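Local coordinates for protein glia-derived nexin (Homo sapiens, PDB 4DY0) that inhibits serine proteases such as thrombin, trypsin and urokinase as a heparin-binding serpin, and promotes neurite extension by blocking thrombin, at residues S13-I17 and H252-K256; R53-L58 and G293-M297; R177-T183 and S329-T333; W219-I223 and L235-T240. All blocks are in the same frame, centred on the assembly; numbering follows the deposited sequence.

Interaction 1 (S13-I17 and H252-K256); sequences SNTGI and HISTK
N14 meets T255 with both ends of its amide. Its OD1 accepts from T255 N at 2.9 Å in a nearly straight bond (169° at the hydrogen), the donor tilted a little from the carbonyl plane. ND2 turns to T255 OG1 at 2.5 Å, a very short bond whose length is doubtful. S254 CB lies against the same OD1, 3.1 Å away. Beside the amide, I17 fills in: CG2 presses on I253 O at 3.3 Å, and CD1 lies 4.1 Å from T255 CG2. One step further out, S254 is the N-cap of helix 255-262. With chi1 at 72°, its OG sits between its own N and carbonyl carbon and accepts from K256 N at 3.1 Å; S254 N bonds T257 OG1, the half of a capping box that runs back from the third helix residue. Outside the two segments, S13 OG bonds V370 N, while N21 ND2 bonds I253 O and the I253 side chain packs on L359 and F361 of strand 358-364. N14 thus satisfies a first-turn amide that no helix carbonyl can reach, a side-chain bond from helix 5-26 that joins two helices of the serpin fold beside strands 358-364 and 369-376.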
loop_
_atom_site.group_PDB
_atom_site.type_symbol
_atom_site.label_atom_id
_atom_site.label_comp_id
_atom_site.label_asym_id
_atom_site.label_seq_id
_atom_site.Cartn_x
_atom_site.Cartn_y
_atom_site.Cartn_z
ATOM N N SER A 13 1.246 -6.113 8.143
ATOM C CA SER A 13 0.423 -4.955 7.828
ATOM C C SER A 13 0.714 -3.794 8.768
ATOM O O SER A 13 0.765 -2.643 8.342
ATOM C CB SER A 13 -1.066 -5.311 7.851
ATOM O OG SER A 13 -1.509 -5.687 6.558
ATOM N N ASN A 14 0.912 -4.097 10.047
ATOM C CA ASN A 14 1.237 -3.052 11.010
ATOM C C ASN A 14 2.589 -2.411 10.734
ATOM O O ASN A 14 2.735 -1.198 10.871
ATOM C CB ASN A 14 1.145 -3.561 12.449
ATOM C CG ASN A 14 -0.251 -3.424 13.021
ATOM O OD1 ASN A 14 -0.878 -2.367 12.915
ATOM N ND2 ASN A 14 -0.748 -4.493 13.629
ATOM N N THR A 15 3.569 -3.219 10.340
ATOM C CA THR A 15 4.855 -2.680 9.921
ATOM C C THR A 15 4.615 -1.698 8.783
ATOM O O THR A 15 5.110 -0.572 8.800
ATOM C CB THR A 15 5.826 -3.784 9.455
ATOM O OG1 THR A 15 6.229 -4.568 10.579
ATOM C CG2 THR A 15 7.068 -3.179 8.819
ATOM N N GLY A 16 3.836 -2.129 7.798
ATOM C CA GLY A 16 3.534 -1.286 6.657
ATOM C C GLY A 16 2.811 -0.013 7.046
ATOM O O GLY A 16 3.089 1.057 6.514
ATOM N N ILE A 17 1.871 -0.126 7.975
ATOM C CA ILE A 17 1.104 1.033 8.414
ATOM C C ILE A 17 2.001 2.036 9.151
ATOM O O ILE A 17 1.875 3.253 8.973
ATOM C CB ILE A 17 -0.092 0.613 9.292
ATOM C CG1 ILE A 17 -1.112 -0.163 8.454
ATOM C CG2 ILE A 17 -0.756 1.830 9.929
ATOM C CD1 ILE A 17 -2.267 -0.733 9.262
ATOM N N HIS A 252 -1.251 7.034 15.313
ATOM C CA HIS A 252 -1.479 5.844 16.131
ATOM C C HIS A 252 -2.489 4.874 15.514
ATOM O O HIS A 252 -2.979 3.969 16.194
ATOM C CB HIS A 252 -1.955 6.231 17.539
ATOM C CG HIS A 252 -1.157 7.329 18.172
ATOM N ND1 HIS A 252 0.204 7.244 18.369
ATOM C CD2 HIS A 252 -1.534 8.533 18.668
ATOM C CE1 HIS A 252 0.634 8.351 18.949
ATOM N NE2 HIS A 252 -0.401 9.148 19.141
ATOM N N ILE A 253 -2.823 5.063 14.242
ATOM C CA ILE A 253 -3.697 4.101 13.578
ATOM C C ILE A 253 -2.931 2.815 13.314
ATOM O O ILE A 253 -1.785 2.844 12.876
ATOM C CB ILE A 253 -4.272 4.628 12.256
ATOM C CG1 ILE A 253 -5.212 5.804 12.517
ATOM C CG2 ILE A 253 -5.025 3.520 11.540
ATOM C CD1 ILE A 253 -6.081 6.166 11.332
ATOM N N SER A 254 -3.561 1.686 13.603
ATOM C CA SER A 254 -2.947 0.393 13.360
ATOM C C SER A 254 -4.048 -0.595 13.029
ATOM O O SER A 254 -5.214 -0.211 12.897
ATOM C CB SER A 254 -2.180 -0.076 14.593
ATOM O OG SER A 254 -3.079 -0.450 15.623
ATOM N N THR A 255 -3.688 -1.868 12.901
ATOM C CA THR A 255 -4.693 -2.883 12.629
ATOM C C THR A 255 -5.710 -2.915 13.758
ATOM O O THR A 255 -6.887 -3.181 13.533
ATOM C CB THR A 255 -4.081 -4.285 12.399
ATOM O OG1 THR A 255 -3.234 -4.636 13.497
ATOM C CG2 THR A 255 -3.266 -4.309 11.114
ATOM N N LYS A 256 -5.261 -2.620 14.972
ATOM C CA LYS A 256 -6.163 -2.621 16.118
ATOM C C LYS A 256 -7.304 -1.637 15.891
ATOM O O LYS A 256 -8.461 -1.931 16.197
ATOM C CB LYS A 256 -5.414 -2.290 17.407
ATOM C CG LYS A 256 -4.438 -3.370 17.843
#

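Interaction 2 (R53-L58 and G293-M297); sequences RTKKQL and GITDM
R53 takes hold of D296 side-on, NE giving to OD2 at 2.8 Å and NH2 to OD1 at 3.1 Å. The NE bond lies nearly in the guanidinium plane; both carboxylate oxygens are met on their syn sides, and the two flat groups are turned 39° apart. OD2 has a second donor, a water 2.6 Å away that in turn accepts from T54 OG1; that hydroxyl also bonds N304 N in a neighbouring loop. Next to the salt bridge stands Q57. Its chain runs extended beyond CG (chi2 178°), which carries the amide across to the loop backbone, where OE1 receives T295 N and D296 N, each at 3.0 Å. The D296 bond comes in the carbonyl plane on a lone pair, whereas T295 N sits well above that plane. Helix 286-291 has just ended here in a Schellman motif at G293, and the loop amides that follow find their acceptor on helix 52-62 in this helical part of the serpin fold. A second water also donates to Q57 OE1 and accepts from M297 N at 3.2 Å. At the other end of the amide, NE2 donates to T295 OG1 at 3.2 Å, and more weakly to D296 OD1. Deeper in, the contact turns apolar: L58 CD2 lies 3.9 Å from I294 CD1, with L43 of helix 36-47 touching both side chains.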
loop_
_atom_site.group_PDB
_atom_site.type_symbol
_atom_site.label_atom_id
_atom_site.label_comp_id
_atom_site.label_asym_id
_atom_site.label_seq_id
_atom_site.Cartn_x
_atom_site.Cartn_y
_atom_site.Cartn_z
ATOM N N ARG A 53 24.185 -8.808 10.837
ATOM C CA ARG A 53 23.405 -7.675 11.352
ATOM C C ARG A 53 22.280 -7.248 10.417
ATOM O O ARG A 53 21.196 -6.897 10.868
ATOM C CB ARG A 53 24.316 -6.479 11.625
ATOM C CG ARG A 53 24.564 -6.190 13.099
ATOM C CD ARG A 53 23.857 -4.925 13.545
ATOM N NE ARG A 53 24.320 -3.751 12.801
ATOM C CZ ARG A 53 25.003 -2.733 13.321
ATOM N NH1 ARG A 53 25.318 -2.714 14.609
ATOM N NH2 ARG A 53 25.366 -1.720 12.546
ATOM N N THR A 54 22.540 -7.264 9.115
ATOM C CA THR A 54 21.518 -6.878 8.153
ATOM C C THR A 54 20.260 -7.727 8.319
ATOM O O THR A 54 19.144 -7.200 8.340
ATOM C CB THR A 54 22.028 -6.981 6.712
ATOM O OG1 THR A 54 23.093 -6.043 6.521
ATOM C CG2 THR A 54 20.900 -6.677 5.727
ATOM N N LYS A 55 20.448 -9.039 8.438
ATOM C CA LYS A 55 19.337 -9.965 8.654
ATOM C C LYS A 55 18.709 -9.753 10.030
ATOM O O LYS A 55 17.487 -9.778 10.179
ATOM C CB LYS A 55 19.816 -11.415 8.505
ATOM C CG LYS A 55 18.732 -12.471 8.702
ATOM C CD LYS A 55 19.331 -13.872 8.691
ATOM C CE LYS A 55 18.337 -14.921 9.168
ATOM N NZ LYS A 55 17.207 -15.113 8.217
ATOM N N LYS A 56 19.559 -9.536 11.030
ATOM C CA LYS A 56 19.117 -9.317 12.405
ATOM C C LYS A 56 18.174 -8.109 12.537
ATOM O O LYS A 56 17.128 -8.194 13.185
ATOM C CB LYS A 56 20.335 -9.168 13.329
ATOM C CG LYS A 56 20.004 -8.947 14.798
ATOM N N GLN A 57 18.539 -6.987 11.927
ATOM C CA GLN A 57 17.684 -5.800 11.968
ATOM C C GLN A 57 16.330 -6.067 11.314
ATOM O O GLN A 57 15.288 -5.697 11.850
ATOM C CB GLN A 57 18.370 -4.609 11.304
ATOM C CG GLN A 57 19.624 -4.144 12.031
ATOM C CD GLN A 57 20.317 -2.995 11.320
ATOM O OE1 GLN A 57 20.116 -2.778 10.122
ATOM N NE2 GLN A 57 21.144 -2.258 12.055
ATOM N N LEU A 58 16.350 -6.718 10.155
ATOM C CA LEU A 58 15.112 -7.063 9.463
ATOM C C LEU A 58 14.217 -7.962 10.316
ATOM O O LEU A 58 13.024 -7.695 10.476
ATOM C CB LEU A 58 15.417 -7.738 8.126
ATOM C CG LEU A 58 15.763 -6.791 6.975
ATOM C CD1 LEU A 58 16.475 -7.538 5.845
ATOM C CD2 LEU A 58 14.500 -6.098 6.472
ATOM N N GLY A 293 14.678 1.125 12.302
ATOM C CA GLY A 293 15.879 0.435 12.761
ATOM C C GLY A 293 16.579 -0.426 11.724
ATOM O O GLY A 293 17.520 -1.148 12.051
ATOM N N ILE A 294 16.121 -0.367 10.475
ATOM C CA ILE A 294 16.764 -1.117 9.397
ATOM C C ILE A 294 17.730 -0.204 8.652
ATOM O O ILE A 294 17.335 0.476 7.708
ATOM C CB ILE A 294 15.734 -1.673 8.394
ATOM C CG1 ILE A 294 14.740 -2.594 9.101
ATOM C CG2 ILE A 294 16.437 -2.417 7.267
ATOM C CD1 ILE A 294 13.473 -2.843 8.309
ATOM N N THR A 295 18.989 -0.192 9.078
ATOM C CA THR A 295 19.971 0.762 8.550
ATOM C C THR A 295 21.074 0.139 7.691
ATOM O O THR A 295 21.490 0.723 6.688
ATOM C CB THR A 295 20.644 1.555 9.690
ATOM O OG1 THR A 295 21.133 0.640 10.679
ATOM C CG2 THR A 295 19.652 2.506 10.336
ATOM N N ASP A 296 21.550 -1.038 8.087
ATOM C CA ASP A 296 22.695 -1.661 7.423
ATOM C C ASP A 296 22.511 -1.859 5.915
ATOM O O ASP A 296 23.375 -1.483 5.127
ATOM C CB ASP A 296 23.045 -2.993 8.084
ATOM C CG ASP A 296 23.631 -2.822 9.474
ATOM O OD1 ASP A 296 23.656 -1.681 9.989
ATOM O OD2 ASP A 296 24.072 -3.836 10.052
ATOM N N MET A 297 21.387 -2.445 5.518
ATOM C CA MET A 297 21.164 -2.780 4.113
ATOM C C MET A 297 21.308 -1.588 3.168
ATOM O O MET A 297 21.497 -1.767 1.968
ATOM C CB MET A 297 19.796 -3.434 3.921
ATOM C CG MET A 297 18.610 -2.488 4.021
ATOM S SD MET A 297 17.061 -3.413 3.932
ATOM C CE MET A 297 15.891 -2.086 3.666
HETATM O O HOH W 1 19.530 -3.988 7.648
HETATM O O HOH W 2 24.942 -5.745 8.454
#

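Interaction 3 (R177-T183 and S329-T333); sequences RFQPENT and SEDGT
T183 OG1 donates to E330 OE2 at 2.7 Å, the two side chains reaching for each other from opposite directions. The hydroxyl meets the carboxylate on the anti side, 23° out of its plane, and the other oxygen, OE1, is in a salt bridge with K276. A bend at chi2 (93°) swings the carboxylate of E330 round to these partners, while its CB rests 3.4 Å from F178 O. The backbone of E330 is used too: its O accepts from F178 N at 3.0 Å, in the carbonyl plane on a lone pair. With E330 cut back to alanine, T183 OG1 would probably be left without its acceptor and K276 without this counter-charge. The F178 ring sits edge-to-face with W174, whose NE1 bonds S329 O. Further along, R177 CB lies 3.6 Å from G332 CA, so close that a side chain on G332 would run into R177 CA. Segment 329-333 leaves strand 319-328 as the proximal hinge of the reactive-centre loop, whose predicted scissile bond is R346-S347. Its contact with 177-183 rests on the E330 carboxylate, two hydrogen bonds and the aliphatic part of R177, consistent with a polar fixed point at the base of a loop that, in serpins, inserts into sheet A after cleavage.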
loop_
_atom_site.group_PDB
_atom_site.type_symbol
_atom_site.label_atom_id
_atom_site.label_comp_id
_atom_site.label_asym_id
_atom_site.label_seq_id
_atom_site.Cartn_x
_atom_site.Cartn_y
_atom_site.Cartn_z
ATOM N N ARG A 177 -23.215 -0.779 -7.154
ATOM C CA ARG A 177 -22.678 0.191 -8.099
ATOM C C ARG A 177 -23.162 1.605 -7.825
ATOM O O ARG A 177 -24.178 1.807 -7.165
ATOM C CB ARG A 177 -23.066 -0.193 -9.526
ATOM C CG ARG A 177 -24.532 0.061 -9.861
ATOM C CD ARG A 177 -24.882 -0.508 -11.231
ATOM N NE ARG A 177 -26.311 -0.423 -11.527
ATOM C CZ ARG A 177 -26.901 -1.051 -12.541
ATOM N NH1 ARG A 177 -26.187 -1.816 -13.357
ATOM N NH2 ARG A 177 -28.206 -0.919 -12.738
ATOM N N PHE A 178 -22.416 2.579 -8.336
ATOM C CA PHE A 178 -22.891 3.953 -8.411
ATOM C C PHE A 178 -23.459 4.179 -9.804
ATOM O O PHE A 178 -23.020 3.549 -10.766
ATOM C CB PHE A 178 -21.746 4.938 -8.183
ATOM C CG PHE A 178 -21.192 4.921 -6.789
ATOM C CD1 PHE A 178 -20.232 3.992 -6.424
ATOM C CD2 PHE A 178 -21.612 5.853 -5.851
ATOM C CE1 PHE A 178 -19.715 3.977 -5.148
ATOM C CE2 PHE A 178 -21.097 5.847 -4.570
ATOM C CZ PHE A 178 -20.149 4.909 -4.216
ATOM N N GLN A 179 -24.431 5.076 -9.915
ATOM C CA GLN A 179 -25.019 5.383 -11.209
ATOM C C GLN A 179 -24.511 6.709 -11.755
ATOM O O GLN A 179 -24.564 7.731 -11.069
ATOM C CB GLN A 179 -26.546 5.367 -11.126
ATOM C CG GLN A 179 -27.110 3.960 -11.011
ATOM C CD GLN A 179 -28.620 3.933 -10.982
ATOM O OE1 GLN A 179 -29.251 4.661 -10.217
ATOM N NE2 GLN A 179 -29.211 3.081 -11.814
ATOM N N PRO A 180 -24.021 6.689 -13.003
ATOM C CA PRO A 180 -23.393 7.823 -13.682
ATOM C C PRO A 180 -24.267 9.076 -13.699
ATOM O O PRO A 180 -23.746 10.190 -13.636
ATOM C CB PRO A 180 -23.186 7.304 -15.109
ATOM C CG PRO A 180 -23.133 5.827 -14.971
ATOM C CD PRO A 180 -24.089 5.499 -13.867
ATOM N N GLU A 181 -25.581 8.892 -13.794
ATOM C CA GLU A 181 -26.510 10.019 -13.780
ATOM C C GLU A 181 -26.417 10.769 -12.455
ATOM O O GLU A 181 -26.745 11.951 -12.380
ATOM C CB GLU A 181 -27.950 9.544 -14.007
ATOM C CG GLU A 181 -28.166 8.787 -15.309
ATOM C CD GLU A 181 -27.661 7.355 -15.249
ATOM O OE1 GLU A 181 -27.358 6.786 -16.318
ATOM O OE2 GLU A 181 -27.568 6.800 -14.134
ATOM N N ASN A 182 -25.968 10.074 -11.414
ATOM C CA ASN A 182 -25.841 10.671 -10.087
ATOM C C ASN A 182 -24.463 11.272 -9.825
ATOM O O ASN A 182 -24.235 11.879 -8.780
ATOM C CB ASN A 182 -26.188 9.648 -9.003
ATOM C CG ASN A 182 -27.628 9.182 -9.087
ATOM O OD1 ASN A 182 -28.547 9.990 -9.216
ATOM N ND2 ASN A 182 -27.831 7.872 -9.019
ATOM N N THR A 183 -23.547 11.106 -10.775
ATOM C CA THR A 183 -22.197 11.637 -10.632
ATOM C C THR A 183 -22.146 13.105 -11.034
ATOM O O THR A 183 -22.281 13.437 -12.210
ATOM C CB THR A 183 -21.186 10.840 -11.471
ATOM O OG1 THR A 183 -21.158 9.484 -11.014
ATOM C CG2 THR A 183 -19.788 11.444 -11.346
ATOM N N SER A 329 -14.378 4.481 -9.187
ATOM C CA SER A 329 -15.348 4.811 -10.231
ATOM C C SER A 329 -16.748 4.286 -9.916
ATOM O O SER A 329 -16.992 3.760 -8.828
ATOM C CB SER A 329 -14.876 4.262 -11.576
ATOM O OG SER A 329 -15.624 4.810 -12.647
ATOM N N GLU A 330 -17.659 4.426 -10.880
ATOM C CA GLU A 330 -19.049 3.998 -10.723
ATOM C C GLU A 330 -19.210 2.479 -10.753
ATOM O O GLU A 330 -20.049 1.918 -10.042
ATOM C CB GLU A 330 -19.931 4.599 -11.829
ATOM C CG GLU A 330 -20.225 6.085 -11.699
ATOM C CD GLU A 330 -19.243 6.958 -12.460
ATOM O OE1 GLU A 330 -18.174 6.454 -12.865
ATOM O OE2 GLU A 330 -19.543 8.155 -12.651
ATOM N N ASP A 331 -18.402 1.824 -11.582
ATOM C CA ASP A 331 -18.619 0.421 -11.956
ATOM C C ASP A 331 -18.817 -0.547 -10.787
ATOM O O ASP A 331 -18.004 -0.611 -9.862
ATOM C CB ASP A 331 -17.485 -0.067 -12.866
ATOM C CG ASP A 331 -17.201 0.892 -14.018
ATOM O OD1 ASP A 331 -17.036 0.416 -15.161
ATOM O OD2 ASP A 331 -17.139 2.118 -13.785
ATOM N N GLY A 332 -19.904 -1.309 -10.854
ATOM C CA GLY A 332 -20.216 -2.326 -9.854
ATOM C C GLY A 332 -21.250 -3.313 -10.373
ATOM O O GLY A 332 -21.386 -3.497 -11.579
ATOM N N THR A 333 -21.983 -3.942 -9.460
ATOM C CA THR A 333 -23.008 -4.916 -9.830
ATOM C C THR A 333 -24.411 -4.312 -9.848
ATOM O O THR A 333 -24.701 -3.367 -9.114
ATOM C CB THR A 333 -22.991 -6.132 -8.886
ATOM O OG1 THR A 333 -21.886 -6.978 -9.222
ATOM C CG2 THR A 333 -24.285 -6.923 -9.016
#

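Interaction 4 (W219-I223 and L235-T240); sequences WYNFI and LIALPT
A237 CB packs beside two aromatic side chains, 3.9 Å from Y220 CD1 and 4.0 Å from F222 CB, at the apolar centre of an antiparallel beta hairpin in sheet B of the serpin fold. Both aromatics carry CG between the backbone N and the carbonyl carbon (chi1 66° for Y220, 47° for F222), which leads the rings away from the partner strand to W261: F222 stacks on its ring, and Y220 OH bonds its NE1. On the other face of the hairpin, I223 and I236 lie side by side and point the same way, CG2 of I223 3.9 Å from CB of I236, with F352 touching I223. Between the faces runs the backbone pairing. N221 and L238 exchange two N-H···O bonds, N221 N to L238 O at 2.9 Å, and I223 with I236 does the same; F222 CA adds a short C-H···O contact to I236 O. Outward along the face of I223, the side chains become polar. N221 ND2 donates to a water that passes a hydrogen bond to P239 O, which R356 NH1 also bonds; OD1 accepts from a second water, shared with T240 OG1, and has a weak bond to S211 OG. A leucine at N221 has no amide for the two waters, and P239 O and T240 OG1 would probably lose these bridges to the neighbouring strand. The edge is closed by T240 N, which gives an almost straight bond (178°) to W219 O at 3.0 Å, entering above the carbonyl plane.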
loop_
_atom_site.group_PDB
_atom_site.type_symbol
_atom_site.label_atom_id
_atom_site.label_comp_id
_atom_site.label_asym_id
_atom_site.label_seq_id
_atom_site.Cartn_x
_atom_site.Cartn_y
_atom_site.Cartn_z
ATOM N N TRP A 219 -13.326 13.592 17.100
ATOM C CA TRP A 219 -14.198 12.582 16.510
ATOM C C TRP A 219 -14.081 12.499 15.004
ATOM O O TRP A 219 -13.768 13.487 14.338
ATOM C CB TRP A 219 -15.653 12.826 16.913
ATOM C CG TRP A 219 -15.907 12.424 18.318
ATOM C CD1 TRP A 219 -15.639 13.150 19.441
ATOM C CD2 TRP A 219 -16.451 11.177 18.763
ATOM N NE1 TRP A 219 -15.989 12.435 20.559
ATOM C CE2 TRP A 219 -16.491 11.220 20.171
ATOM C CE3 TRP A 219 -16.913 10.031 18.109
ATOM C CZ2 TRP A 219 -16.978 10.161 20.937
ATOM C CZ3 TRP A 219 -17.395 8.978 18.872
ATOM C CH2 TRP A 219 -17.425 9.051 20.269
ATOM N N TYR A 220 -14.336 11.308 14.476
ATOM C CA TYR A 220 -14.323 11.090 13.042
ATOM C C TYR A 220 -15.287 9.977 12.653
ATOM O O TYR A 220 -15.661 9.150 13.492
ATOM C CB TYR A 220 -12.901 10.792 12.548
ATOM C CG TYR A 220 -12.294 9.497 13.049
ATOM C CD1 TYR A 220 -12.389 8.334 12.302
ATOM C CD2 TYR A 220 -11.600 9.446 14.254
ATOM C CE1 TYR A 220 -11.826 7.151 12.740
ATOM C CE2 TYR A 220 -11.034 8.261 14.706
ATOM C CZ TYR A 220 -11.150 7.117 13.940
ATOM O OH TYR A 220 -10.598 5.930 14.368
ATOM N N ASN A 221 -15.692 9.974 11.383
ATOM C CA ASN A 221 -16.632 8.983 10.862
ATOM C C ASN A 221 -15.936 8.024 9.910
ATOM O O ASN A 221 -14.947 8.384 9.272
ATOM C CB ASN A 221 -17.786 9.671 10.128
ATOM C CG ASN A 221 -18.559 10.633 11.018
ATOM O OD1 ASN A 221 -19.095 10.248 12.058
ATOM N ND2 ASN A 221 -18.626 11.891 10.604
ATOM N N PHE A 222 -16.454 6.804 9.810
ATOM C CA PHE A 222 -15.886 5.826 8.891
ATOM C C PHE A 222 -16.946 4.935 8.260
ATOM O O PHE A 222 -17.996 4.681 8.846
ATOM C CB PHE A 222 -14.809 4.979 9.579
ATOM C CG PHE A 222 -15.215 4.462 10.927
ATOM C CD1 PHE A 222 -15.821 3.222 11.053
ATOM C CD2 PHE A 222 -14.992 5.217 12.067
ATOM C CE1 PHE A 222 -16.199 2.744 12.289
ATOM C CE2 PHE A 222 -15.365 4.745 13.310
ATOM C CZ PHE A 222 -15.972 3.508 13.423
ATOM N N ILE A 223 -16.657 4.458 7.057
ATOM C CA ILE A 223 -17.610 3.655 6.320
ATOM C C ILE A 223 -16.918 2.522 5.569
ATOM O O ILE A 223 -15.764 2.650 5.156
ATOM C CB ILE A 223 -18.417 4.526 5.337
ATOM C CG1 ILE A 223 -19.500 3.692 4.643
ATOM C CG2 ILE A 223 -17.494 5.183 4.326
ATOM C CD1 ILE A 223 -20.583 4.536 3.997
ATOM N N LEU A 235 -12.286 1.005 3.097
ATOM C CA LEU A 235 -12.660 1.684 4.326
ATOM C C LEU A 235 -12.271 3.146 4.194
ATOM O O LEU A 235 -11.196 3.463 3.684
ATOM C CB LEU A 235 -11.958 1.052 5.527
ATOM C CG LEU A 235 -12.579 -0.225 6.106
ATOM C CD1 LEU A 235 -13.046 -1.164 5.015
ATOM C CD2 LEU A 235 -11.584 -0.924 7.015
ATOM N N ILE A 236 -13.154 4.035 4.637
ATOM C CA ILE A 236 -12.903 5.470 4.539
ATOM C C ILE A 236 -13.183 6.158 5.866
ATOM O O ILE A 236 -14.203 5.896 6.512
ATOM C CB ILE A 236 -13.771 6.128 3.455
ATOM C CG1 ILE A 236 -13.547 5.445 2.108
ATOM C CG2 ILE A 236 -13.477 7.625 3.368
ATOM C CD1 ILE A 236 -14.175 6.174 0.945
ATOM N N ALA A 237 -12.266 7.031 6.272
ATOM C CA ALA A 237 -12.436 7.796 7.498
ATOM C C ALA A 237 -12.038 9.252 7.281
ATOM O O ALA A 237 -11.053 9.549 6.599
ATOM C CB ALA A 237 -11.621 7.184 8.625
ATOM N N LEU A 238 -12.824 10.156 7.849
ATOM C CA LEU A 238 -12.477 11.568 7.854
ATOM C C LEU A 238 -13.142 12.218 9.060
ATOM O O LEU A 238 -14.098 11.663 9.611
ATOM C CB LEU A 238 -12.880 12.255 6.540
ATOM C CG LEU A 238 -14.314 12.756 6.349
ATOM C CD1 LEU A 238 -14.373 13.681 5.147
ATOM C CD2 LEU A 238 -15.296 11.599 6.186
ATOM N N PRO A 239 -12.631 13.387 9.483
ATOM C CA PRO A 239 -13.072 14.022 10.727
ATOM C C PRO A 239 -14.533 14.441 10.686
ATOM O O PRO A 239 -15.052 14.793 9.632
ATOM C CB PRO A 239 -12.183 15.269 10.830
ATOM C CG PRO A 239 -11.053 15.035 9.865
ATOM C CD PRO A 239 -11.636 14.203 8.770
ATOM N N THR A 240 -15.183 14.409 11.841
ATOM C CA THR A 240 -16.565 14.835 11.949
ATOM C C THR A 240 -16.681 16.336 11.736
ATOM O O THR A 240 -17.552 16.795 11.008
ATOM C CB THR A 240 -17.149 14.477 13.328
ATOM O OG1 THR A 240 -17.054 13.061 13.532
ATOM C CG2 THR A 240 -18.611 14.912 13.424
HETATM O O HOH W 3 -17.433 13.343 8.439
HETATM O O HOH W 4 -19.005 11.606 15.029
#

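In the fold
Interactions 1 and 4 are the buried pair, their centres about 17 Å apart, and helix 255-262 serves both: its start is capped in interaction 1, while its W261 lies against the aromatics of the hairpin in interaction 4. Strand 358-364 also touches both. Interaction 4 is mainly backbone pairing with apolar side chains; interaction 1 hangs on one amide over a small apolar patch. Interaction 2 is partly buried and interaction 3 lies at the surface, on opposite sides of the chain's centre with their own centres about 47 Å apart; both depend on carboxylates: D296 faces an arginine across its contact, whereas E330 pairs with K276, a lysine outside both segments. Helix 36-47 borders interactions 1 and 2.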